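Local coordinates for inclusion membrane protein A (Chlamydia trachomatis, PDB 6E7E) that probably mediates homotypic fusion of chlamydial inclusions as a SNARE-like inclusion membrane protein, of which this chain is the soluble domain, at residues 92-103 with 134-145. The protein carries 2 engineered substitutions. Residues are numbered along the deposited sequence; the frame is centred on the assembly and turned at random.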
# COMPACT_ATOMS: atom_id res chain seq x y z
N ASP A 92 0.90 -14.57 1.83
CA ASP A 92 0.07 -13.56 2.54
C ASP A 92 0.12 -12.23 1.78
O ASP A 92 -0.93 -11.58 1.58
CB ASP A 92 0.58 -13.39 3.97
CG ASP A 92 -0.38 -12.71 4.93
OD1 ASP A 92 -1.54 -12.45 4.54
OD2 ASP A 92 0.06 -12.48 6.10
N LEU A 93 1.29 -11.82 1.33
CA LEU A 93 1.45 -10.58 0.56
C LEU A 93 0.57 -10.62 -0.68
O LEU A 93 -0.02 -9.59 -1.05
CB LEU A 93 2.92 -10.41 0.18
CG LEU A 93 3.21 -9.20 -0.70
CD1 LEU A 93 2.86 -7.90 0.01
CD2 LEU A 93 4.65 -9.21 -1.12
N LYS A 94 0.49 -11.75 -1.33
CA LYS A 94 -0.31 -11.86 -2.57
C LYS A 94 -1.76 -11.44 -2.27
O LYS A 94 -2.42 -10.81 -3.12
CB LYS A 94 -0.28 -13.29 -3.06
CG LYS A 94 1.01 -13.72 -3.71
CD LYS A 94 0.91 -15.09 -4.31
CE LYS A 94 2.23 -15.61 -4.81
NZ LYS A 94 2.27 -17.07 -4.65
N GLY A 95 -2.30 -11.83 -1.13
CA GLY A 95 -3.67 -11.46 -0.69
C GLY A 95 -3.78 -9.95 -0.47
O GLY A 95 -4.77 -9.32 -0.86
N SER A 96 -2.79 -9.35 0.19
CA SER A 96 -2.78 -7.90 0.42
C SER A 96 -2.79 -7.15 -0.91
O SER A 96 -3.54 -6.18 -1.05
CB SER A 96 -1.58 -7.50 1.22
OG SER A 96 -1.67 -7.85 2.58
N VAL A 97 -1.94 -7.55 -1.82
CA VAL A 97 -1.85 -6.89 -3.13
C VAL A 97 -3.20 -6.96 -3.83
O VAL A 97 -3.69 -5.94 -4.36
CB VAL A 97 -0.72 -7.51 -3.96
CG1 VAL A 97 -0.82 -7.10 -5.41
CG2 VAL A 97 0.63 -7.14 -3.40
N ALA A 98 -3.83 -8.13 -3.85
CA ALA A 98 -5.12 -8.27 -4.54
C ALA A 98 -6.17 -7.38 -3.89
O ALA A 98 -6.98 -6.76 -4.61
CB ALA A 98 -5.54 -9.71 -4.54
N SER A 99 -6.20 -7.34 -2.58
CA SER A 99 -7.20 -6.53 -1.87
C SER A 99 -6.98 -5.06 -2.14
O SER A 99 -7.96 -4.32 -2.38
CB SER A 99 -7.15 -6.84 -0.43
OG SER A 99 -8.17 -6.12 0.23
N LEU A 100 -5.75 -4.59 -2.12
CA LEU A 100 -5.46 -3.18 -2.42
C LEU A 100 -5.87 -2.83 -3.85
O LEU A 100 -6.41 -1.75 -4.06
CB LEU A 100 -3.97 -2.90 -2.16
CG LEU A 100 -3.59 -2.87 -0.69
CD1 LEU A 100 -2.08 -2.98 -0.54
CD2 LEU A 100 -4.11 -1.62 0.00
N ARG A 101 -5.61 -3.72 -4.79
CA ARG A 101 -6.01 -3.45 -6.18
C ARG A 101 -7.52 -3.31 -6.23
O ARG A 101 -8.01 -2.45 -6.98
CB ARG A 101 -5.53 -4.58 -7.07
CG ARG A 101 -4.10 -4.49 -7.56
CD ARG A 101 -3.87 -5.36 -8.77
NE ARG A 101 -2.47 -5.46 -9.19
CZ ARG A 101 -1.82 -4.55 -9.91
NH1 ARG A 101 -2.41 -3.43 -10.28
NH2 ARG A 101 -0.58 -4.79 -10.29
N GLU A 102 -8.25 -4.15 -5.54
CA GLU A 102 -9.73 -4.06 -5.58
C GLU A 102 -10.20 -2.78 -4.90
O GLU A 102 -11.16 -2.15 -5.40
CB GLU A 102 -10.37 -5.30 -4.99
CG GLU A 102 -10.25 -6.52 -5.88
CD GLU A 102 -11.11 -6.38 -7.12
OE1 GLU A 102 -12.32 -6.59 -7.00
OE2 GLU A 102 -10.59 -5.95 -8.17
N GLU A 103 -9.59 -2.36 -3.79
CA GLU A 103 -9.97 -1.07 -3.17
C GLU A 103 -9.78 0.06 -4.18
O GLU A 103 -10.64 0.94 -4.29
CB GLU A 103 -9.17 -0.78 -1.92
CG GLU A 103 -9.43 -1.72 -0.76
CD GLU A 103 -10.87 -1.81 -0.26
OE1 GLU A 103 -11.64 -0.86 -0.42
OE2 GLU A 103 -11.19 -2.83 0.37
N ILE A 134 -14.79 2.55 2.32
CA ILE A 134 -13.52 2.25 1.62
C ILE A 134 -12.35 2.76 2.44
O ILE A 134 -11.33 2.07 2.54
CB ILE A 134 -13.53 2.84 0.20
CG1 ILE A 134 -14.60 2.16 -0.64
CG2 ILE A 134 -12.14 2.71 -0.41
CD1 ILE A 134 -14.91 2.90 -1.90
N ARG A 135 -12.43 3.97 3.01
CA ARG A 135 -11.36 4.48 3.87
C ARG A 135 -11.06 3.47 4.97
O ARG A 135 -9.87 3.16 5.21
CB ARG A 135 -11.80 5.81 4.47
CG ARG A 135 -10.88 6.37 5.54
CD ARG A 135 -11.63 7.31 6.48
NE ARG A 135 -12.66 6.65 7.27
CZ ARG A 135 -13.69 7.24 7.87
NH1 ARG A 135 -13.78 8.56 7.91
NH2 ARG A 135 -14.62 6.52 8.47
N ASP A 136 -12.08 2.96 5.62
CA ASP A 136 -11.86 2.01 6.73
C ASP A 136 -11.20 0.72 6.23
O ASP A 136 -10.27 0.21 6.88
CB ASP A 136 -13.18 1.68 7.42
CG ASP A 136 -13.84 2.82 8.16
OD1 ASP A 136 -13.19 3.88 8.32
OD2 ASP A 136 -15.01 2.62 8.55
N SER A 137 -11.62 0.23 5.08
CA SER A 137 -11.05 -1.00 4.51
C SER A 137 -9.59 -0.78 4.13
O SER A 137 -8.73 -1.63 4.43
CB SER A 137 -11.87 -1.41 3.34
OG SER A 137 -11.37 -2.62 2.84
N LEU A 138 -9.34 0.31 3.57
CA LEU A 138 -8.00 0.65 3.10
C LEU A 138 -7.04 0.82 4.27
O LEU A 138 -5.91 0.36 4.19
CB LEU A 138 -8.09 1.93 2.29
CG LEU A 138 -6.77 2.47 1.77
CD1 LEU A 138 -6.18 1.47 0.82
CD2 LEU A 138 -6.96 3.79 1.02
N ARG A 139 -7.49 1.50 5.34
CA ARG A 139 -6.68 1.63 6.57
C ARG A 139 -6.34 0.24 7.08
O ARG A 139 -5.19 0.00 7.48
CB ARG A 139 -7.45 2.42 7.62
CG ARG A 139 -7.38 3.92 7.42
CD ARG A 139 -8.23 4.61 8.44
NE ARG A 139 -7.97 6.04 8.47
CZ ARG A 139 -8.79 6.92 9.00
NH1 ARG A 139 -9.94 6.53 9.53
NH2 ARG A 139 -8.49 8.20 8.98
N ASP A 140 -7.31 -0.66 7.13
CA ASP A 140 -7.09 -2.03 7.64
C ASP A 140 -6.01 -2.71 6.77
O ASP A 140 -5.09 -3.34 7.28
CB ASP A 140 -8.41 -2.82 7.70
CG ASP A 140 -9.31 -2.46 8.87
OD1 ASP A 140 -8.85 -1.74 9.78
OD2 ASP A 140 -10.49 -2.89 8.85
N GLU A 141 -6.18 -2.64 5.46
CA GLU A 141 -5.23 -3.35 4.56
C GLU A 141 -3.83 -2.75 4.70
O GLU A 141 -2.83 -3.50 4.68
CB GLU A 141 -5.72 -3.23 3.13
CG GLU A 141 -6.97 -4.02 2.82
CD GLU A 141 -6.84 -5.53 2.92
OE1 GLU A 141 -5.73 -6.05 2.88
OE2 GLU A 141 -7.89 -6.17 3.02
N ILE A 142 -3.72 -1.43 4.73
CA ILE A 142 -2.39 -0.77 4.82
C ILE A 142 -1.74 -1.15 6.15
O ILE A 142 -0.51 -1.40 6.16
CB ILE A 142 -2.50 0.75 4.60
CG1 ILE A 142 -2.96 1.06 3.17
CG2 ILE A 142 -1.18 1.44 4.89
CD1 ILE A 142 -3.33 2.52 2.97
N GLY A 143 -2.50 -1.24 7.23
CA GLY A 143 -1.93 -1.62 8.53
C GLY A 143 -1.34 -3.01 8.47
O GLY A 143 -0.23 -3.24 9.01
N GLN A 144 -2.09 -3.94 7.89
CA GLN A 144 -1.65 -5.35 7.78
C GLN A 144 -0.36 -5.43 6.94
O GLN A 144 0.62 -6.07 7.35
CB GLN A 144 -2.78 -6.22 7.22
CG GLN A 144 -2.42 -7.65 6.85
CD GLN A 144 -3.57 -8.60 7.06
OE1 GLN A 144 -4.01 -9.30 6.15
NE2 GLN A 144 -4.08 -8.63 8.28
N LEU A 145 -0.34 -4.75 5.80
CA LEU A 145 0.86 -4.74 4.93
C LEU A 145 2.06 -4.12 5.66
O LEU A 145 3.16 -4.68 5.62
CB LEU A 145 0.51 -3.95 3.67
CG LEU A 145 1.67 -3.75 2.71
CD1 LEU A 145 2.13 -5.07 2.11
CD2 LEU A 145 1.31 -2.75 1.63
O HOH W 1 -2.41 -10.01 3.98
O HOH W 2 -3.31 -6.05 3.52
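Leu100 is a knob in the hole formed by Leu138, Glu141, Ile142 and Leu145. Its CD2 lies 3.8 Å from Leu138 CD1 and touches Glu141 CB, while CD1 meets Leu145 CD2, the side chains crossing at about a right angle. With CG anti to the backbone N (chi1 176°) and chi2 at 66°, Leu145 sets CD1 3.6 Å from Leu93 CD1. Leucine suits Leu100 and Leu145, whose two methyls meet different neighbours.

Beside the leucines, serine and glutamate face each other twice, with roles exchanged between the helices. Ser137 OG donates a very short bond, 2.5 Å, to OE2 of Glu103; Ser99 OG lies 2.8 Å from OE2 of Glu141. Both glutamates bend at chi2, turning their carboxylates to the small serines of the facing helix. One water accepts from Ser96 OG and donates to Glu141 O and OE1. A second joins Ser96 OG, Asp92 OD1 and Gln144 OE1, three acceptors for two protons.

The axes of segments 92-103 and 134-145 run antiparallel (154°) and approach to 10.2 Å. Phe60 and Phe67 extend the leucine layer, and Leu57 of helix 44-57 backs Leu138 and Ile142 in a helical bundle. OE2 of Glu103 and OE2 of Glu141 are 5.4 Å apart, so their like charges may raise proton affinity; the Ser137 hydroxyl and the water donating to Glu141 OE1 probably offset this by stabilising the carboxylates.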